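Local coordinates for protein 2-hydroxyhepta-2,4-diene-1,7-dioate isomerase (Mycobacterium abscessus, PDB 3RR6) that is of unproven function but probably acts as a metal-dependent isomerase or acylpyruvate-type hydrolase of the fumarylacetoacetate hydrolase family, at residues A[34-39]-A[44-49]; A[8-11]-A[16-19]; A[90-95]-A[160-165]. All coordinates share one frame; numbering follows the deposited sequence.

Contact 1 (A[34-39]-A[44-49]); sequences REIAEH and PTFTGR. With EDO (1,2-ethanediol), chain L.
Arg49 lays the NE side of its guanidinium against the carboxylate of Glu35, a two-nitrogen, side-on salt bridge in which each carboxylate oxygen takes one N-H. The NH1 bond to Glu35 OE2 is 2.8 Å long and nearly straight, arriving on the syn side but tilted out of the carboxylate plane. NE reaches Glu35 OE1 at 2.9 Å from above that plane. The two flat groups are turned 31° apart. Thr47 OG1 donates to the same OE1 at 2.6 Å from the anti side and the opposite face, so two donors grip that oxygen and limit rotation of the carboxylate. The extended Glu35 chain, with CG anti to the backbone N (chi1 -177°), carries the acid out to meet them. Thr47 in turn is set by an ST turn: its OG1 accepts from the N of Arg49, while its CG2 presses tightly on Ala37 CB at 3.5 Å.

On the other side of the chain, Arg34 CD sits over one face of the Phe46 ring, 3.5 Å from its centroid, a CH-pi contact made by the methylene; the guanidinium lies beyond, its NE paired with Glu22. Ile36 CG1 meets Phe46 CE1 obliquely, and CD1 of the same isoleucine touches Pro44 CB at 3.9 Å.

Between the backbones, hydrogen bonds run from Ala37 N to Thr45 O, Thr45 N to Glu38 O, Thr47 N to Glu35 O and Glu35 N to Arg49 O. Water 1 donates to Glu35 O and Arg49 O and accepts from Gly48 N, at the corner where 44-49 turns. This is an irregular antiparallel beta pairing at the surface of the N-terminal Rv2993c-like region, with Ile36 and Phe46 as a non-hydrogen-bonded pair.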
loop_
_atom_site.group_PDB
_atom_site.type_symbol
_atom_site.label_atom_id
_atom_site.label_comp_id
_atom_site.label_asym_id
_atom_site.label_seq_id
_atom_site.Cartn_x
_atom_site.Cartn_y
_atom_site.Cartn_z
ATOM N N ARG A 34 3.027 10.198 -18.891
ATOM C CA ARG A 34 4.184 10.931 -19.412
ATOM C C ARG A 34 5.466 10.331 -18.830
ATOM O O ARG A 34 5.656 10.335 -17.615
ATOM C CB ARG A 34 4.052 12.406 -19.029
ATOM C CG ARG A 34 5.120 13.330 -19.589
ATOM C CD ARG A 34 5.009 14.724 -18.972
ATOM N NE ARG A 34 3.738 15.374 -19.288
ATOM C CZ ARG A 34 3.520 16.171 -20.335
ATOM N NH1 ARG A 34 4.484 16.441 -21.212
ATOM N NH2 ARG A 34 2.314 16.702 -20.510
ATOM N N GLU A 35 6.339 9.813 -19.698
ATOM C CA GLU A 35 7.537 9.112 -19.254
ATOM C C GLU A 35 8.536 10.045 -18.570
ATOM O O GLU A 35 8.893 11.100 -19.103
ATOM C CB GLU A 35 8.220 8.395 -20.428
ATOM C CG GLU A 35 9.444 7.585 -20.025
ATOM C CD GLU A 35 10.140 6.920 -21.197
ATOM O OE1 GLU A 35 10.339 7.585 -22.236
ATOM O OE2 GLU A 35 10.503 5.728 -21.075
ATOM N N ILE A 36 9.001 9.625 -17.400
ATOM C CA ILE A 36 9.979 10.369 -16.623
ATOM C C ILE A 36 11.398 9.934 -17.004
ATOM O O ILE A 36 11.692 8.741 -17.128
ATOM C CB ILE A 36 9.705 10.195 -15.107
ATOM C CG1 ILE A 36 8.462 10.996 -14.727
ATOM C CG2 ILE A 36 10.882 10.639 -14.255
ATOM C CD1 ILE A 36 7.915 10.661 -13.340
ATOM N N ALA A 37 12.262 10.923 -17.227
ATOM C CA ALA A 37 13.662 10.689 -17.552
ATOM C C ALA A 37 14.515 10.540 -16.298
ATOM O O ALA A 37 15.164 9.508 -16.101
ATOM C CB ALA A 37 14.194 11.848 -18.428
ATOM N N GLU A 38 14.527 11.571 -15.457
ATOM C CA GLU A 38 15.393 11.602 -14.283
ATOM C C GLU A 38 14.696 12.201 -13.067
ATOM O O GLU A 38 13.649 12.841 -13.184
ATOM C CB GLU A 38 16.656 12.417 -14.572
ATOM C CG GLU A 38 17.586 11.807 -15.603
ATOM C CD GLU A 38 18.815 12.666 -15.824
ATOM O OE1 GLU A 38 19.774 12.587 -15.018
ATOM O OE2 GLU A 38 18.815 13.434 -16.804
ATOM N N HIS A 39 15.314 11.976 -11.905
ATOM C CA HIS A 39 14.894 12.574 -10.633
ATOM C C HIS A 39 13.483 12.160 -10.213
ATOM O O HIS A 39 12.673 13.005 -9.845
ATOM C CB HIS A 39 15.017 14.100 -10.685
ATOM C CG HIS A 39 16.264 14.579 -11.358
ATOM N ND1 HIS A 39 17.524 14.223 -10.929
ATOM C CD2 HIS A 39 16.441 15.375 -12.439
ATOM C CE1 HIS A 39 18.425 14.787 -11.716
ATOM N NE2 HIS A 39 17.793 15.489 -12.640
ATOM N N PRO A 44 10.759 15.700 -11.076
ATOM C CA PRO A 44 11.034 14.857 -12.238
ATOM C C PRO A 44 11.159 15.645 -13.533
ATOM O O PRO A 44 10.490 16.660 -13.705
ATOM C CB PRO A 44 9.816 13.934 -12.305
ATOM C CG PRO A 44 9.286 13.911 -10.899
ATOM C CD PRO A 44 9.501 15.304 -10.412
ATOM N N THR A 45 12.034 15.169 -14.414
ATOM C CA THR A 45 12.112 15.656 -15.784
ATOM C C THR A 45 11.570 14.567 -16.683
ATOM O O THR A 45 11.410 13.423 -16.247
ATOM C CB THR A 45 13.556 15.981 -16.191
ATOM O OG1 THR A 45 14.368 14.806 -16.074
ATOM C CG2 THR A 45 14.120 17.095 -15.311
ATOM N N PHE A 46 11.291 14.916 -17.935
ATOM C CA PHE A 46 10.583 14.034 -18.849
ATOM C C PHE A 46 11.387 13.754 -20.120
ATOM O O PHE A 46 12.128 14.610 -20.597
ATOM C CB PHE A 46 9.221 14.652 -19.171
ATOM C CG PHE A 46 8.388 14.905 -17.943
ATOM C CD1 PHE A 46 7.747 13.849 -17.308
ATOM C CD2 PHE A 46 8.287 16.175 -17.395
ATOM C CE1 PHE A 46 7.006 14.061 -16.162
ATOM C CE2 PHE A 46 7.534 16.394 -16.243
ATOM C CZ PHE A 46 6.897 15.327 -15.628
ATOM N N THR A 47 11.235 12.547 -20.661
ATOM C CA THR A 47 11.929 12.159 -21.894
ATOM C C THR A 47 11.262 12.733 -23.147
ATOM O O THR A 47 11.907 12.883 -24.196
ATOM C CB THR A 47 11.956 10.624 -22.063
ATOM O OG1 THR A 47 10.620 10.150 -22.239
ATOM C CG2 THR A 47 12.595 9.943 -20.862
ATOM N N GLY A 48 9.968 13.038 -23.049
ATOM C CA GLY A 48 9.182 13.484 -24.191
ATOM C C GLY A 48 8.194 12.443 -24.692
ATOM O O GLY A 48 7.243 12.790 -25.394
ATOM N N ARG A 49 8.426 11.174 -24.346
ATOM C CA ARG A 49 7.497 10.096 -24.692
ATOM C C ARG A 49 6.253 10.181 -23.819
ATOM O O ARG A 49 6.343 10.487 -22.627
ATOM C CB ARG A 49 8.137 8.716 -24.497
ATOM C CG ARG A 49 9.232 8.366 -25.498
ATOM C CD ARG A 49 9.301 6.852 -25.761
ATOM N NE ARG A 49 9.637 6.077 -24.567
ATOM C CZ ARG A 49 9.890 4.767 -24.557
ATOM N NH1 ARG A 49 10.186 4.155 -23.416
ATOM N NH2 ARG A 49 9.851 4.059 -25.685
HETATM C C1 EDO L . 12.912 6.244 -14.901
HETATM O O1 EDO L . 12.685 4.835 -15.030
HETATM C C2 EDO L . 13.312 6.599 -13.475
HETATM O O2 EDO L . 14.343 7.598 -13.518
HETATM O O HOH W 1 7.812 12.320 -21.320
HETATM O O HOH W 2 17.048 15.457 -16.618
#

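Contact 2 (A[8-11]-A[16-19]); sequences GRIA and VAFV
Ile10 and Val19 pack closely on the buried face of two antiparallel strands, Ile10 CG1 lying 3.8 Å from Val19 CG1 where the side chains cross at about a right angle. Ile10 holds CG1 between its backbone N and carbonyl carbon (chi1 57°), which places that branch against Val19 CG1, while CG2 faces Val19 CG2 a little farther off. Ala17 CB adds a looser contact with Ile10 CG1, and Val19 CG2 lies 3.4 Å from Gly8 O. Leu58 and Val56 also touch Ile10, and Ala33 touches Val19, in keeping with the burial of this face.

The strands 6-12 and 15-22 form a beta hairpin, their local axes 4.6 Å apart at closest approach. Gly8 with Val19 and Ile10 with Ala17 are its hydrogen-bonded pairs, each joined by two backbone bonds; the shortest is Val19 N to Gly8 O, 2.8 Å. Arg9-Phe18 and Ala11-Val16 are the non-hydrogen-bonded pairs between and beyond them.

The opposite face is more open to solvent: Arg9, Ala11 and Phe18 are partly exposed and Val16 exposed. Arg9 CG meets the edge of the Phe18 ring in its plane, 3.7 Å from CD1. Phe18 carries CG anti to its own N (chi1 -169°), a turn that also brings CD1 obliquely to 3.2 Å from Gly8 O. Farther out, Arg9 NH2 lies 3.8 Å from CG1 of Val16, whereas NH1 is hydrogen-bonded to the carbonyl of Ala60. Pro40 and Ile36 touch Phe18, and Ala11 CB stays 4.5 Å from Val16 CG2.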
loop_
_atom_site.group_PDB
_atom_site.type_symbol
_atom_site.label_atom_id
_atom_site.label_comp_id
_atom_site.label_asym_id
_atom_site.label_seq_id
_atom_site.Cartn_x
_atom_site.Cartn_y
_atom_site.Cartn_z
ATOM N N GLY A 8 3.595 6.620 -11.249
ATOM C CA GLY A 8 3.419 5.184 -11.315
ATOM C C GLY A 8 4.301 4.553 -12.354
ATOM O O GLY A 8 5.230 5.188 -12.866
ATOM N N ARG A 9 4.015 3.292 -12.646
ATOM C CA ARG A 9 4.797 2.508 -13.590
ATOM C C ARG A 9 3.840 1.850 -14.566
ATOM O O ARG A 9 2.747 1.434 -14.182
ATOM C CB ARG A 9 5.632 1.445 -12.870
ATOM C CG ARG A 9 6.758 2.030 -12.024
ATOM C CD ARG A 9 7.447 0.991 -11.163
ATOM N NE ARG A 9 8.162 -0.001 -11.962
ATOM C CZ ARG A 9 7.792 -1.267 -12.147
ATOM N NH1 ARG A 9 6.681 -1.770 -11.607
ATOM N NH2 ARG A 9 8.552 -2.054 -12.911
ATOM N N ILE A 10 4.245 1.808 -15.827
ATOM C CA ILE A 10 3.420 1.192 -16.861
ATOM C C ILE A 10 4.217 0.249 -17.722
ATOM O O ILE A 10 5.431 0.367 -17.839
ATOM C CB ILE A 10 2.743 2.238 -17.781
ATOM C CG1 ILE A 10 3.792 3.145 -18.437
ATOM C CG2 ILE A 10 1.732 3.044 -16.994
ATOM C CD1 ILE A 10 3.424 3.602 -19.811
ATOM N N ALA A 11 3.494 -0.708 -18.301
ATOM C CA ALA A 11 3.982 -1.518 -19.395
ATOM C C ALA A 11 3.317 -0.951 -20.650
ATOM O O ALA A 11 2.086 -0.952 -20.765
ATOM C CB ALA A 11 3.591 -2.977 -19.189
ATOM N N VAL A 16 8.677 -0.879 -20.411
ATOM C CA VAL A 16 8.257 -0.466 -19.060
ATOM C C VAL A 16 8.843 0.902 -18.701
ATOM O O VAL A 16 9.997 1.185 -19.022
ATOM C CB VAL A 16 8.703 -1.505 -18.016
ATOM C CG1 VAL A 16 8.485 -0.996 -16.587
ATOM C CG2 VAL A 16 7.977 -2.826 -18.246
ATOM N N ALA A 17 8.049 1.744 -18.040
ATOM C CA ALA A 17 8.443 3.124 -17.762
ATOM C C ALA A 17 7.857 3.653 -16.455
ATOM O O ALA A 17 6.767 3.261 -16.056
ATOM C CB ALA A 17 8.000 4.021 -18.911
ATOM N N PHE A 18 8.593 4.554 -15.811
ATOM C CA PHE A 18 8.096 5.324 -14.676
ATOM C C PHE A 18 7.468 6.577 -15.276
ATOM O O PHE A 18 8.074 7.222 -16.148
ATOM C CB PHE A 18 9.246 5.673 -13.715
ATOM C CG PHE A 18 8.804 6.228 -12.381
ATOM C CD1 PHE A 18 8.121 5.438 -11.473
ATOM C CD2 PHE A 18 9.095 7.545 -12.020
ATOM C CE1 PHE A 18 7.731 5.946 -10.237
ATOM C CE2 PHE A 18 8.711 8.043 -10.787
ATOM C CZ PHE A 18 8.016 7.244 -9.906
ATOM N N VAL A 19 6.255 6.904 -14.834
ATOM C CA VAL A 19 5.455 7.940 -15.470
ATOM C C VAL A 19 4.755 8.873 -14.493
ATOM O O VAL A 19 4.500 8.515 -13.340
ATOM C CB VAL A 19 4.359 7.321 -16.378
ATOM C CG1 VAL A 19 4.989 6.633 -17.576
ATOM C CG2 VAL A 19 3.469 6.336 -15.586
#

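Contact 3 (A[90-95]-A[160-165]); sequences VIFIKP and GQWTRA. With EDO (1,2-ethanediol), chain E.
Phe92 lies on strand 91-94 and Trp162 just before the short helix 163-167, and no direct backbone hydrogen bond joins the two segments; two waters span them instead. Water 3 donates to Ile93 O and Thr163 O, and water 4 accepts from Ile93 N at 3.0 Å while sharing a hydrogen bond with Thr163 OG1. The main direct contact is aromatic: the benzo edge of Trp162 is turned toward the face of Phe92 in an offset edge-to-face stack, centroids 5.3 Å apart and planes at 82°. Trp162 CE3 approaches Phe92 CD1 to 3.4 Å, with CZ3 close to CE1 of the phenylalanine. Phe92 takes the hindered setting with CG between its backbone N and carbonyl carbon (chi1 44°), swinging the ring toward the tryptophan. The stack thus joins strand 91-94 to the connection between helices 153-159 and 163-167, within the FAA hydrolase C-terminal region. Val90 CG1 extends the apolar patch, 4.1 Å from Trp162 CZ3, and Gln156 touches the indole from helix 153-159. Away from the stack, Arg164 NH1 donates to O1 of a 1,2-ethanediol at 2.9 Å, in its guanidinium plane; NH2 forms a salt bridge with Asp159.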
loop_
_atom_site.group_PDB
_atom_site.type_symbol
_atom_site.label_atom_id
_atom_site.label_comp_id
_atom_site.label_asym_id
_atom_site.label_seq_id
_atom_site.Cartn_x
_atom_site.Cartn_y
_atom_site.Cartn_z
ATOM N N VAL A 90 3.295 -2.577 16.410
ATOM C CA VAL A 90 3.789 -3.906 16.102
ATOM C C VAL A 90 4.052 -3.937 14.602
ATOM O O VAL A 90 3.116 -3.768 13.816
ATOM C CB VAL A 90 2.747 -4.988 16.456
ATOM C CG1 VAL A 90 3.216 -6.353 15.987
ATOM C CG2 VAL A 90 2.491 -5.009 17.953
ATOM N N ILE A 91 5.308 -4.096 14.205
ATOM C CA ILE A 91 5.638 -4.061 12.771
ATOM C C ILE A 91 6.082 -5.423 12.269
ATOM O O ILE A 91 6.508 -6.275 13.038
ATOM C CB ILE A 91 6.717 -2.999 12.442
ATOM C CG1 ILE A 91 8.049 -3.321 13.133
ATOM C CG2 ILE A 91 6.208 -1.614 12.846
ATOM C CD1 ILE A 91 9.224 -2.453 12.677
ATOM N N PHE A 92 5.963 -5.609 10.962
ATOM C CA PHE A 92 6.492 -6.811 10.311
ATOM C C PHE A 92 6.873 -6.452 8.896
ATOM O O PHE A 92 6.607 -5.331 8.443
ATOM C CB PHE A 92 5.476 -7.949 10.338
ATOM C CG PHE A 92 4.098 -7.519 9.997
ATOM C CD1 PHE A 92 3.251 -7.037 10.995
ATOM C CD2 PHE A 92 3.645 -7.561 8.692
ATOM C CE1 PHE A 92 1.982 -6.615 10.699
ATOM C CE2 PHE A 92 2.353 -7.133 8.388
ATOM C CZ PHE A 92 1.533 -6.657 9.395
ATOM N N ILE A 93 7.563 -7.370 8.229
ATOM C CA ILE A 93 8.037 -7.133 6.874
ATOM C C ILE A 93 7.408 -8.108 5.900
ATOM O O ILE A 93 7.283 -9.302 6.191
ATOM C CB ILE A 93 9.567 -7.224 6.781
ATOM C CG1 ILE A 93 10.193 -6.008 7.457
ATOM C CG2 ILE A 93 10.036 -7.310 5.325
ATOM C CD1 ILE A 93 11.667 -6.165 7.757
ATOM N N LYS A 94 7.003 -7.576 4.760
ATOM C CA LYS A 94 6.609 -8.374 3.611
ATOM C C LYS A 94 7.731 -8.254 2.587
ATOM O O LYS A 94 8.245 -7.166 2.359
ATOM C CB LYS A 94 5.281 -7.884 3.045
ATOM C CG LYS A 94 4.100 -8.111 4.002
ATOM C CD LYS A 94 2.837 -7.337 3.596
ATOM C CE LYS A 94 2.081 -7.936 2.435
ATOM N NZ LYS A 94 1.162 -9.079 2.821
ATOM N N PRO A 95 8.128 -9.373 1.969
ATOM C CA PRO A 95 9.196 -9.286 0.974
ATOM C C PRO A 95 8.725 -8.565 -0.283
ATOM O O PRO A 95 7.530 -8.610 -0.600
ATOM C CB PRO A 95 9.497 -10.748 0.671
ATOM C CG PRO A 95 8.210 -11.444 0.895
ATOM C CD PRO A 95 7.558 -10.724 2.053
ATOM N N GLY A 160 2.929 -18.576 14.565
ATOM C CA GLY A 160 3.059 -17.485 15.543
ATOM C C GLY A 160 3.533 -16.211 14.872
ATOM O O GLY A 160 2.851 -15.172 14.897
ATOM N N GLN A 161 4.710 -16.287 14.268
ATOM C CA GLN A 161 5.217 -15.226 13.420
ATOM C C GLN A 161 4.329 -15.097 12.186
ATOM O O GLN A 161 3.788 -16.091 11.689
ATOM C CB GLN A 161 6.668 -15.514 13.022
ATOM C CG GLN A 161 7.639 -15.474 14.195
ATOM C CD GLN A 161 7.559 -14.167 14.962
ATOM O OE1 GLN A 161 7.903 -13.105 14.439
ATOM N NE2 GLN A 161 7.083 -14.239 16.207
ATOM N N TRP A 162 4.161 -13.876 11.699
ATOM C CA TRP A 162 3.271 -13.636 10.567
ATOM C C TRP A 162 3.979 -13.595 9.227
ATOM O O TRP A 162 3.323 -13.383 8.216
ATOM C CB TRP A 162 2.513 -12.312 10.738
ATOM C CG TRP A 162 1.706 -12.225 11.983
ATOM C CD1 TRP A 162 1.172 -13.257 12.690
ATOM C CD2 TRP A 162 1.344 -11.028 12.670
ATOM N NE1 TRP A 162 0.488 -12.770 13.783
ATOM C CE2 TRP A 162 0.584 -11.407 13.795
ATOM C CE3 TRP A 162 1.601 -9.668 12.450
ATOM C CZ2 TRP A 162 0.074 -10.472 14.704
ATOM C CZ3 TRP A 162 1.089 -8.738 13.352
ATOM C CH2 TRP A 162 0.330 -9.149 14.459
ATOM N N THR A 163 5.299 -13.800 9.202
ATOM C CA THR A 163 6.073 -13.628 7.969
ATOM C C THR A 163 5.598 -14.534 6.844
ATOM O O THR A 163 5.363 -14.059 5.739
ATOM C CB THR A 163 7.574 -13.846 8.172
ATOM O OG1 THR A 163 8.075 -12.872 9.098
ATOM C CG2 THR A 163 8.330 -13.688 6.847
ATOM N N ARG A 164 5.463 -15.827 7.106
ATOM C CA ARG A 164 4.983 -16.708 6.033
ATOM C C ARG A 164 3.579 -16.314 5.596
ATOM O O ARG A 164 3.303 -16.177 4.398
ATOM C CB ARG A 164 5.004 -18.188 6.431
ATOM C CG ARG A 164 4.254 -19.086 5.444
ATOM C CD ARG A 164 4.492 -20.556 5.679
ATOM N NE ARG A 164 3.838 -21.055 6.879
ATOM C CZ ARG A 164 3.006 -22.098 6.938
ATOM N NH1 ARG A 164 2.646 -22.767 5.848
ATOM N NH2 ARG A 164 2.515 -22.472 8.118
ATOM N N ALA A 165 2.687 -16.136 6.571
ATOM C CA ALA A 165 1.296 -15.789 6.297
ATOM C C ALA A 165 1.129 -14.603 5.369
ATOM O O ALA A 165 0.208 -14.562 4.544
ATOM C CB ALA A 165 0.571 -15.508 7.606
HETATM C C1 EDO E . 4.425 -22.942 2.358
HETATM O O1 EDO E . 3.256 -22.428 2.995
HETATM C C2 EDO E . 4.792 -24.270 2.985
HETATM O O2 EDO E . 3.792 -25.254 2.657
HETATM O O HOH W 3 5.763 -11.423 5.007
HETATM O O HOH W 4 8.067 -10.271 8.509
#

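In the fold
Contacts 1 and 2 are neighbours in the N-terminal Rv2993c-like region, their centres 11 Å apart. Strand 15-22 connects them: it pairs with 6-12 in contact 2 and with 32-36 of contact 1, where Ile36 N lies 2.9 Å from Phe18 O, a probable hydrogen bond, and Glu35 OE2 packs 3.7 Å from Ala17 CB. Contact 3 belongs to the FAA hydrolase region; its centre is about 36 Å from that of contact 1, on the opposite side of the chain's centre, and about 29 Å from that of contact 2. Nearest atoms of contacts 2 and 3 remain about 13 Å apart. The ethanediols beside contacts 1 and 3 probably come from the crystallisation liquor.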